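Local atomic coordinates of secreted effector protein sseI (Salmonella enterica subsp. enterica serovar Typhimurium, PDB entry 4G29), a protein that is a secreted Salmonella virulence effector whose catalytic domain belongs to the cysteine protease superfamily and probably acts as a papain-like hydrolase on host targets. Residues A[21-25]-A[52-58]; A[91-96]-A[112-117]. One frame throughout, in Å; residues are numbered along the deposited sequence.

Interaction 1 (A[21-25]-A[52-58]); sequences YLEEL and FMNEKGF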
# COMPACT_ATOMS: atom_id res chain seq x y z
N TYR A 21 -2.50 -7.64 -16.30
CA TYR A 21 -1.92 -6.36 -15.93
C TYR A 21 -0.53 -6.51 -15.31
O TYR A 21 0.37 -5.74 -15.64
CB TYR A 21 -2.85 -5.63 -14.94
CG TYR A 21 -4.17 -5.16 -15.53
CD1 TYR A 21 -4.30 -4.81 -16.90
CD2 TYR A 21 -5.27 -5.01 -14.74
CE1 TYR A 21 -5.53 -4.34 -17.43
CE2 TYR A 21 -6.48 -4.54 -15.25
CZ TYR A 21 -6.60 -4.22 -16.60
OH TYR A 21 -7.79 -3.77 -17.08
N LEU A 22 -0.35 -7.49 -14.43
CA LEU A 22 0.98 -7.72 -13.86
C LEU A 22 2.00 -8.09 -14.94
O LEU A 22 3.11 -7.58 -14.98
CB LEU A 22 0.96 -8.75 -12.75
CG LEU A 22 2.29 -9.01 -12.01
CD1 LEU A 22 2.79 -7.69 -11.32
CD2 LEU A 22 2.15 -10.14 -11.01
N GLU A 23 1.63 -8.96 -15.86
CA GLU A 23 2.52 -9.29 -16.96
C GLU A 23 2.90 -8.09 -17.81
O GLU A 23 4.06 -7.94 -18.25
CB GLU A 23 1.85 -10.35 -17.85
CG GLU A 23 1.84 -11.71 -17.20
CD GLU A 23 3.23 -12.15 -16.73
OE1 GLU A 23 4.21 -12.01 -17.52
OE2 GLU A 23 3.33 -12.63 -15.56
N GLU A 24 1.90 -7.25 -18.08
CA GLU A 24 2.13 -6.06 -18.89
C GLU A 24 3.07 -5.08 -18.18
O GLU A 24 4.00 -4.54 -18.78
CB GLU A 24 0.76 -5.45 -19.17
CG GLU A 24 0.70 -4.53 -20.29
CD GLU A 24 -0.72 -4.10 -20.58
OE1 GLU A 24 -1.72 -4.74 -20.07
OE2 GLU A 24 -0.80 -3.10 -21.33
N LEU A 25 2.86 -4.89 -16.89
CA LEU A 25 3.79 -4.08 -16.10
C LEU A 25 5.21 -4.63 -16.17
O LEU A 25 6.22 -3.88 -16.32
CB LEU A 25 3.30 -3.98 -14.65
CG LEU A 25 2.12 -3.05 -14.50
CD1 LEU A 25 1.45 -3.44 -13.18
CD2 LEU A 25 2.57 -1.57 -14.54
N PHE A 52 -0.29 3.83 -15.69
CA PHE A 52 -0.73 2.54 -16.19
C PHE A 52 -2.24 2.34 -16.00
O PHE A 52 -2.97 1.98 -16.92
CB PHE A 52 0.05 1.39 -15.55
CG PHE A 52 -0.35 0.05 -16.07
CD1 PHE A 52 0.18 -0.43 -17.25
CD2 PHE A 52 -1.30 -0.72 -15.41
CE1 PHE A 52 -0.23 -1.67 -17.73
CE2 PHE A 52 -1.73 -1.94 -15.92
CZ PHE A 52 -1.17 -2.41 -17.06
N MSE A 53 -2.68 2.54 -14.77
CA MSE A 53 -4.08 2.37 -14.43
C MSE A 53 -4.99 3.30 -15.23
O MSE A 53 -6.05 2.87 -15.75
CB MSE A 53 -4.25 2.56 -12.91
CG MSE A 53 -3.55 1.49 -12.06
SE MSE A 53 -3.80 1.92 -10.20
CE MSE A 53 -5.67 1.70 -10.11
N ASN A 54 -4.57 4.53 -15.42
CA ASN A 54 -5.35 5.52 -16.11
C ASN A 54 -5.50 5.10 -17.55
O ASN A 54 -6.58 5.15 -18.13
CB ASN A 54 -4.72 6.91 -15.98
CG ASN A 54 -5.36 7.91 -16.87
OD1 ASN A 54 -6.46 8.37 -16.60
ND2 ASN A 54 -4.67 8.25 -17.95
N GLU A 55 -4.41 4.61 -18.12
CA GLU A 55 -4.47 4.23 -19.52
C GLU A 55 -5.31 2.93 -19.72
O GLU A 55 -5.86 2.68 -20.77
CB GLU A 55 -3.06 4.14 -20.06
CG GLU A 55 -3.03 4.27 -21.58
CD GLU A 55 -3.14 2.94 -22.24
OE1 GLU A 55 -2.82 1.93 -21.54
OE2 GLU A 55 -3.55 2.89 -23.43
N LYS A 56 -5.47 2.14 -18.67
CA LYS A 56 -6.31 0.98 -18.71
C LYS A 56 -7.79 1.31 -18.46
O LYS A 56 -8.63 0.39 -18.54
CB LYS A 56 -5.81 -0.09 -17.75
CG LYS A 56 -4.52 -0.81 -18.15
CD LYS A 56 -4.46 -1.12 -19.64
CE LYS A 56 -3.13 -1.66 -20.08
NZ LYS A 56 -3.04 -1.93 -21.57
N GLY A 57 -8.11 2.57 -18.18
CA GLY A 57 -9.50 3.00 -17.94
C GLY A 57 -9.97 2.96 -16.48
O GLY A 57 -11.18 2.99 -16.23
N PHE A 58 -9.03 2.91 -15.52
CA PHE A 58 -9.38 3.12 -14.11
C PHE A 58 -9.52 4.63 -13.97
O PHE A 58 -8.82 5.39 -14.64
CB PHE A 58 -8.28 2.61 -13.16
CG PHE A 58 -8.19 1.13 -13.11
CD1 PHE A 58 -8.81 0.42 -12.09
CD2 PHE A 58 -7.48 0.43 -14.06
CE1 PHE A 58 -8.75 -0.93 -12.04
CE2 PHE A 58 -7.42 -0.93 -14.03
CZ PHE A 58 -8.03 -1.62 -13.01
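The Phe52 ring of helix 42-55 packs against Tyr21, Glu24 and Leu25 of helix 18-26, on the helical side of the papain-like fold. Leu25 reaches over one face of the Phe52 ring with CD2, a CH-pi contact with the methyl 3.9 Å from the ring centroid. Lys56 CG lies against the opposite face, toward the rim. The edge of Phe52 points toward the face of Tyr21 in an offset edge-to-face pair, with centroids 5.8 Å apart and planes at 83°. At the Phe52 rim, CG of Glu24 lies in the ring plane. CG of Phe52 is anti to the backbone N (chi1 -178°), which carries the ring across to helix 18-26.

A salt bridge runs alongside this packing. Glu24 extends from one helix and Lys56 comes from the opposite direction. Lys56 NZ meets the syn lone pair of Glu24 OE2. The modelled 2.5 Å between Lys56 NZ and Glu24 OE2 is shorter than expected, and its exact length is doubtful. Glu55 OE1 is a second, long partner of Lys56 NZ at 3.9 Å. The Lys56 chain bends at chi2 (-40°), and Lys56 CG also packs 3.7 Å from Tyr21 CE1.

Outward, Tyr21 and Phe52 both touch Phe94 of strand 90-95, and Leu25 rests on Ile31 of helix 29-36. Helix 42-55 ends in a Schellman motif at Gly57, whose positive phi turns the chain so that Phe58 faces helix 18-26. The Phe58 ring also makes a cation-pi contact with Lys87. At its edge, in plane, it receives Tyr21 CE2, 3.9 Å from Phe58 CE2.

Interaction 2 (A[91-96]-A[112-117]); sequences DYVFDV and PLILSA
The carboxylate of Asp95 is gripped by three groups, His80 NE2 at OD1 and both Tyr124 OH and Trp120 NE1 at OD2, while its backbone pairs with Leu113 in the antiparallel sheet of the papain-like fold. Cys42, His80 and Asp95 have the geometry of a Cys-His-Asp triad, consistent with a catalytic role in this superfamily. CG of Asp95 is anti to the backbone N (chi1 -176°), and the side chain runs beside that of Leu113, pointing the same way. Leu113 CD1 comes within 4.1 Å of Asp95 OD2.

Strands 91-95 and 113-116 are joined by two hydrogen-bonded pairs. In one, Asp95 N gives a bond of 2.8 Å to Leu113 O, and Leu113 N returns one to Asp95 O. Asp95 is thus held in the strand by two backbone bonds with Leu113. In the other, Val93 N bonds Leu115 O at 2.8 Å, and Leu115 N bonds Val93 O. The side chains of Val93, Asp95, Leu113 and Leu115 share one face of the sheet, on which helix 117-126 packs.

Phe94 and Ile114 form a non-hydrogen-bonded pair on the other face. Ile114 CG2 sits over the centre of the Phe94 ring, 3.6 Å from the centroid and 11° off the normal.

At the far end, Ser116 is the N-cap of helix 117-126. Ser116 OG caps a backbone N just past Ala117, while Ser116 N bonds Glu119 OE1, the reciprocal pattern of a capping box. The carboxylate of Asp91 leads away to a salt bridge with Arg62, but its main chain stays in the contact. Asp91 O accepts Ala117 N at 3.0 Å, with the donor lying above the carbonyl plane.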
# COMPACT_ATOMS: atom_id res chain seq x y z
N ASP A 91 -13.48 -0.16 -6.21
CA ASP A 91 -12.06 0.22 -6.04
C ASP A 91 -11.15 -1.00 -6.10
O ASP A 91 -11.44 -2.04 -5.54
CB ASP A 91 -11.88 0.93 -4.71
CG ASP A 91 -12.30 2.42 -4.76
OD1 ASP A 91 -12.59 2.95 -5.85
OD2 ASP A 91 -12.33 3.08 -3.67
N TYR A 92 -10.02 -0.83 -6.80
CA TYR A 92 -8.91 -1.78 -6.82
C TYR A 92 -7.60 -1.10 -6.36
O TYR A 92 -7.39 0.08 -6.60
CB TYR A 92 -8.77 -2.35 -8.25
CG TYR A 92 -10.01 -3.11 -8.62
CD1 TYR A 92 -10.16 -4.46 -8.29
CD2 TYR A 92 -11.09 -2.46 -9.19
CE1 TYR A 92 -11.31 -5.15 -8.63
CE2 TYR A 92 -12.22 -3.12 -9.51
CZ TYR A 92 -12.34 -4.47 -9.21
OH TYR A 92 -13.49 -5.18 -9.52
N VAL A 93 -6.77 -1.87 -5.69
CA VAL A 93 -5.49 -1.41 -5.19
C VAL A 93 -4.42 -2.17 -5.95
O VAL A 93 -4.40 -3.39 -5.94
CB VAL A 93 -5.34 -1.62 -3.70
CG1 VAL A 93 -4.03 -1.00 -3.21
CG2 VAL A 93 -6.54 -0.99 -2.94
N PHE A 94 -3.57 -1.42 -6.64
CA PHE A 94 -2.33 -1.92 -7.21
C PHE A 94 -1.22 -1.65 -6.18
O PHE A 94 -0.89 -0.48 -5.86
CB PHE A 94 -2.03 -1.23 -8.53
CG PHE A 94 -2.81 -1.74 -9.72
CD1 PHE A 94 -4.20 -1.62 -9.79
CD2 PHE A 94 -2.12 -2.19 -10.85
CE1 PHE A 94 -4.91 -2.06 -10.94
CE2 PHE A 94 -2.78 -2.57 -11.97
CZ PHE A 94 -4.20 -2.55 -12.02
N ASP A 95 -0.65 -2.73 -5.66
CA ASP A 95 0.39 -2.64 -4.66
C ASP A 95 1.49 -3.61 -5.05
O ASP A 95 1.67 -4.66 -4.43
CB ASP A 95 -0.21 -2.95 -3.28
CG ASP A 95 0.77 -2.79 -2.12
OD1 ASP A 95 1.93 -2.42 -2.34
OD2 ASP A 95 0.32 -3.04 -0.96
N VAL A 96 2.18 -3.25 -6.12
CA VAL A 96 3.15 -4.12 -6.77
C VAL A 96 4.51 -4.22 -6.04
O VAL A 96 5.37 -4.96 -6.49
CB VAL A 96 3.32 -3.82 -8.27
CG1 VAL A 96 1.95 -3.80 -9.03
CG2 VAL A 96 4.02 -2.50 -8.53
N PRO A 112 3.76 -9.24 -5.65
CA PRO A 112 2.98 -8.05 -5.96
C PRO A 112 1.47 -8.31 -5.84
O PRO A 112 1.01 -9.41 -6.19
CB PRO A 112 3.34 -7.78 -7.42
CG PRO A 112 3.98 -9.03 -7.92
CD PRO A 112 4.60 -9.67 -6.78
N LEU A 113 0.73 -7.33 -5.36
CA LEU A 113 -0.72 -7.46 -5.18
C LEU A 113 -1.43 -6.56 -6.18
O LEU A 113 -1.09 -5.42 -6.34
CB LEU A 113 -1.13 -7.00 -3.78
CG LEU A 113 -0.43 -7.66 -2.60
CD1 LEU A 113 -0.86 -6.98 -1.28
CD2 LEU A 113 -0.60 -9.18 -2.63
N ILE A 114 -2.46 -7.11 -6.82
CA ILE A 114 -3.47 -6.29 -7.52
C ILE A 114 -4.82 -6.92 -7.10
O ILE A 114 -5.17 -8.03 -7.54
CB ILE A 114 -3.30 -6.33 -9.04
CG1 ILE A 114 -1.90 -5.87 -9.46
CG2 ILE A 114 -4.39 -5.41 -9.76
CD1 ILE A 114 -1.63 -6.03 -10.97
N LEU A 115 -5.54 -6.21 -6.25
CA LEU A 115 -6.65 -6.75 -5.52
C LEU A 115 -7.79 -5.77 -5.45
O LEU A 115 -7.57 -4.59 -5.58
CB LEU A 115 -6.27 -7.12 -4.09
CG LEU A 115 -5.27 -8.27 -3.87
CD1 LEU A 115 -4.85 -8.34 -2.45
CD2 LEU A 115 -5.98 -9.60 -4.29
N SER A 116 -9.01 -6.23 -5.17
CA SER A 116 -10.02 -5.23 -4.79
C SER A 116 -9.61 -4.54 -3.49
O SER A 116 -8.76 -5.05 -2.74
CB SER A 116 -11.40 -5.85 -4.60
OG SER A 116 -11.49 -6.55 -3.35
N ALA A 117 -10.20 -3.39 -3.19
CA ALA A 117 -9.82 -2.69 -1.96
C ALA A 117 -10.12 -3.57 -0.76
O ALA A 117 -9.36 -3.60 0.18
CB ALA A 117 -10.55 -1.38 -1.82

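Interaction 1 closes before interaction 2 opens along the chain. Their centres are 11 Å apart, on the same side of the chain's centre. Interaction 1 pairs helices 18-26 and 42-55; interaction 2 pairs strand 90-95 with strand 113-116, at one edge of the sheet. The two meet at Phe94, where Met53 SE lies 3.6 Å from Phe94 CD1, and Phe58 CZ and Tyr21 CD2 also pack on the ring. Leu22 CD2 packs on Pro112 CG at 3.8 Å. Helices 18-26 and 42-55 thus lie on the Phe94 face. Asp95 of a possible Cys-His-Asp triad points to the other, where helix 117-126 packs. Helix 42-55 begins with Cys42, which would complete the triad through His80.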